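Local atomic coordinates of XRE family transcriptional regulator (Pseudomonas putida, PDB entry 6F8H), a protein that probably acts as the antitoxin of a HigBA-type toxin-antitoxin pair, neutralising the toxin GraT and binding DNA through a helix-turn-helix domain. Residues F83-R86 and T87-Q91. Sequence-based numbering, arbitrary orientation.
Sequences FDLR and TAEQQ
Thr87 sets its hydroxyl over the centre of one face of the Phe83 ring, with OG1 3.8 Å from CZ, while His16 meets the same ring edge-to-face. The Arg86 guanidinium, three residues on from Phe83 in helix 73-99, carries Gln90 CG on one face, 3.7 Å from NH2, and has the Glu89 carboxylate at its edge; glutamine offers an aliphatic CG to the flat face, glutamate a charge to the edge. The guanidinium and carboxylate planes stand 86° apart, and the salt bridge is one-pronged: NH1 alone reaches OE1 in a strongly bent bond, at a modelled 2.4 Å whose shortness makes the exact value doubtful.

Threonine suits its place because, with OG1 beside its own backbone N (chi1 -62°), the hydroxyl turns back to the preceding turn and donates to Phe83 O at 2.8 Å. That oxygen also accepts the helical bond from Thr87 N at 3.0 Å, the two donors arriving from opposite faces of the carbonyl plane. Arginine supplies a long chain that bends at chi2 (72°) and again at chi3 to bring NH1 to Glu89, while NE bonds Met12 O. Ala88, small and buried, packs on Leu63 of the second subunit, as does Glu89.

Chemically, a carbonyl shared by two donors and an Arg86-Glu89 charge pair three residues apart would reinforce ordinary helical bonding, while Arg86 also ties the helix to the N-terminal segment and Ala88 gives the dimer partner an apolar surface.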
ATOM      1  N   PHE A  83      -1.476   4.610  -6.941  1.00 26.97           N
ATOM      2  CA  PHE A  83      -2.855   5.024  -7.141  1.00 27.21           C
ATOM      3  C   PHE A  83      -3.398   5.715  -5.904  1.00 30.35           C
ATOM      4  O   PHE A  83      -4.010   6.774  -6.005  1.00 28.58           O
ATOM      5  CB  PHE A  83      -3.737   3.831  -7.503  1.00 29.59           C
ATOM      6  CG  PHE A  83      -5.212   4.128  -7.462  1.00 30.79           C
ATOM      7  CD1 PHE A  83      -5.858   4.691  -8.564  1.00 29.26           C
ATOM      8  CD2 PHE A  83      -5.954   3.840  -6.333  1.00 26.79           C
ATOM      9  CE1 PHE A  83      -7.214   4.956  -8.527  1.00 31.65           C
ATOM     10  CE2 PHE A  83      -7.302   4.106  -6.289  1.00 29.62           C
ATOM     11  CZ  PHE A  83      -7.936   4.664  -7.389  1.00 32.01           C
ATOM     12  N   ASP A  84      -3.187   5.098  -4.740  1.00 27.04           N
ATOM     13  CA  ASP A  84      -3.664   5.659  -3.482  1.00 30.54           C
ATOM     14  C   ASP A  84      -3.041   7.023  -3.152  1.00 29.25           C
ATOM     15  O   ASP A  84      -3.707   7.917  -2.628  1.00 29.28           O
ATOM     16  CB  ASP A  84      -3.392   4.670  -2.340  1.00 32.69           C
ATOM     17  CG  ASP A  84      -4.319   3.464  -2.393  1.00 36.38           C
ATOM     18  OD1 ASP A  84      -5.474   3.618  -2.859  1.00 37.71           O
ATOM     19  OD2 ASP A  84      -3.895   2.373  -1.980  1.00 38.33           O
ATOM     20  N   LEU A  85      -1.759   7.162  -3.451  1.00 26.41           N
ATOM     21  CA  LEU A  85      -1.055   8.414  -3.203  1.00 30.02           C
ATOM     22  C   LEU A  85      -1.564   9.515  -4.134  1.00 32.23           C
ATOM     23  O   LEU A  85      -1.935  10.604  -3.696  1.00 32.74           O
ATOM     24  CB  LEU A  85       0.444   8.210  -3.381  1.00 30.07           C
ATOM     25  CG  LEU A  85       1.338   9.436  -3.184  1.00 37.71           C
ATOM     26  CD1 LEU A  85       1.206   9.955  -1.766  1.00 35.33           C
ATOM     27  CD2 LEU A  85       2.807   9.115  -3.492  1.00 39.43           C
ATOM     28  N   ARG A  86      -1.595   9.209  -5.419  1.00 30.30           N
ATOM     29  CA  ARG A  86      -2.072  10.167  -6.408  1.00 36.01           C
ATOM     30  C   ARG A  86      -3.494  10.620  -6.039  1.00 36.66           C
ATOM     31  O   ARG A  86      -3.828  11.805  -6.136  1.00 39.20           O
ATOM     32  CB  ARG A  86      -2.020   9.552  -7.810  1.00 33.72           C
ATOM     33  CG  ARG A  86      -2.315  10.532  -8.944  1.00 42.37           C
ATOM     34  CD  ARG A  86      -1.178  11.520  -9.160  1.00 44.78           C
ATOM     35  NE  ARG A  86      -1.711  12.831  -9.512  1.00 54.06           N
ATOM     36  CZ  ARG A  86      -1.563  13.919  -8.765  1.00 53.81           C
ATOM     37  NH1 ARG A  86      -0.872  13.862  -7.638  1.00 53.49           N
ATOM     38  NH2 ARG A  86      -2.091  15.068  -9.155  1.00 61.42           N
ATOM     39  N   THR A  87      -4.310   9.682  -5.565  1.00 32.78           N
ATOM     40  CA  THR A  87      -5.672   9.995  -5.161  1.00 33.69           C
ATOM     41  C   THR A  87      -5.713  10.918  -3.939  1.00 38.58           C
ATOM     42  O   THR A  87      -6.426  11.927  -3.945  1.00 39.77           O
ATOM     43  CB  THR A  87      -6.474   8.710  -4.874  1.00 33.40           C
ATOM     44  OG1 THR A  87      -6.565   7.935  -6.070  1.00 31.37           O
ATOM     45  CG2 THR A  87      -7.886   9.050  -4.404  1.00 38.16           C
ATOM     46  N   ALA A  88      -4.935  10.583  -2.909  1.00 33.53           N
ATOM     47  CA  ALA A  88      -4.849  11.398  -1.699  1.00 36.16           C
ATOM     48  C   ALA A  88      -4.381  12.824  -2.018  1.00 38.90           C
ATOM     49  O   ALA A  88      -4.832  13.793  -1.403  1.00 40.70           O
ATOM     50  CB  ALA A  88      -3.908  10.737  -0.678  1.00 30.32           C
ATOM     51  N   GLU A  89      -3.472  12.941  -2.979  1.00 34.54           N
ATOM     52  CA  GLU A  89      -2.986  14.240  -3.407  1.00 39.63           C
ATOM     53  C   GLU A  89      -4.109  15.000  -4.088  1.00 44.50           C
ATOM     54  O   GLU A  89      -4.363  16.173  -3.778  1.00 42.62           O
ATOM     55  CB  GLU A  89      -1.810  14.104  -4.365  1.00 39.65           C
ATOM     56  CG  GLU A  89      -0.511  13.602  -3.773  1.00 41.02           C
ATOM     57  CD  GLU A  89       0.586  13.529  -4.829  1.00 46.58           C
ATOM     58  OE1 GLU A  89       0.391  12.831  -5.847  1.00 45.29           O
ATOM     59  OE2 GLU A  89       1.638  14.177  -4.654  1.00 54.31           O
ATOM     60  N   GLN A  90      -4.783  14.329  -5.020  1.00 38.48           N
ATOM     61  CA  GLN A  90      -5.841  14.980  -5.783  1.00 43.77           C
ATOM     62  C   GLN A  90      -6.952  15.435  -4.854  1.00 44.99           C
ATOM     63  O   GLN A  90      -7.421  16.565  -4.953  1.00 47.72           O
ATOM     64  CB  GLN A  90      -6.389  14.052  -6.873  1.00 41.89           C
ATOM     65  CG  GLN A  90      -5.546  14.055  -8.156  1.00 49.22           C
ATOM     66  CD  GLN A  90      -6.172  13.231  -9.268  1.00 52.30           C
ATOM     67  OE1 GLN A  90      -7.027  12.377  -9.011  1.00 49.31           O
ATOM     68  NE2 GLN A  90      -5.761  13.492 -10.514  1.00 47.37           N
ATOM     69  N   GLN A  91      -7.337  14.566  -3.929  1.00 43.38           N
ATOM     70  CA  GLN A  91      -8.459  14.832  -3.047  1.00 44.71           C
ATOM     71  C   GLN A  91      -8.095  15.777  -1.903  1.00 49.30           C
ATOM     72  O   GLN A  91      -8.815  16.742  -1.647  1.00 48.79           O
ATOM     73  CB  GLN A  91      -9.018  13.510  -2.497  1.00 47.40           C
ATOM     74  CG  GLN A  91      -9.673  12.648  -3.578  1.00 49.37           C
ATOM     75  CD  GLN A  91     -10.325  11.379  -3.037  1.00 59.67           C
ATOM     76  OE1 GLN A  91     -10.169  11.026  -1.860  1.00 58.53           O
ATOM     77  NE2 GLN A  91     -11.052  10.673  -3.908  1.00 57.64           N
TER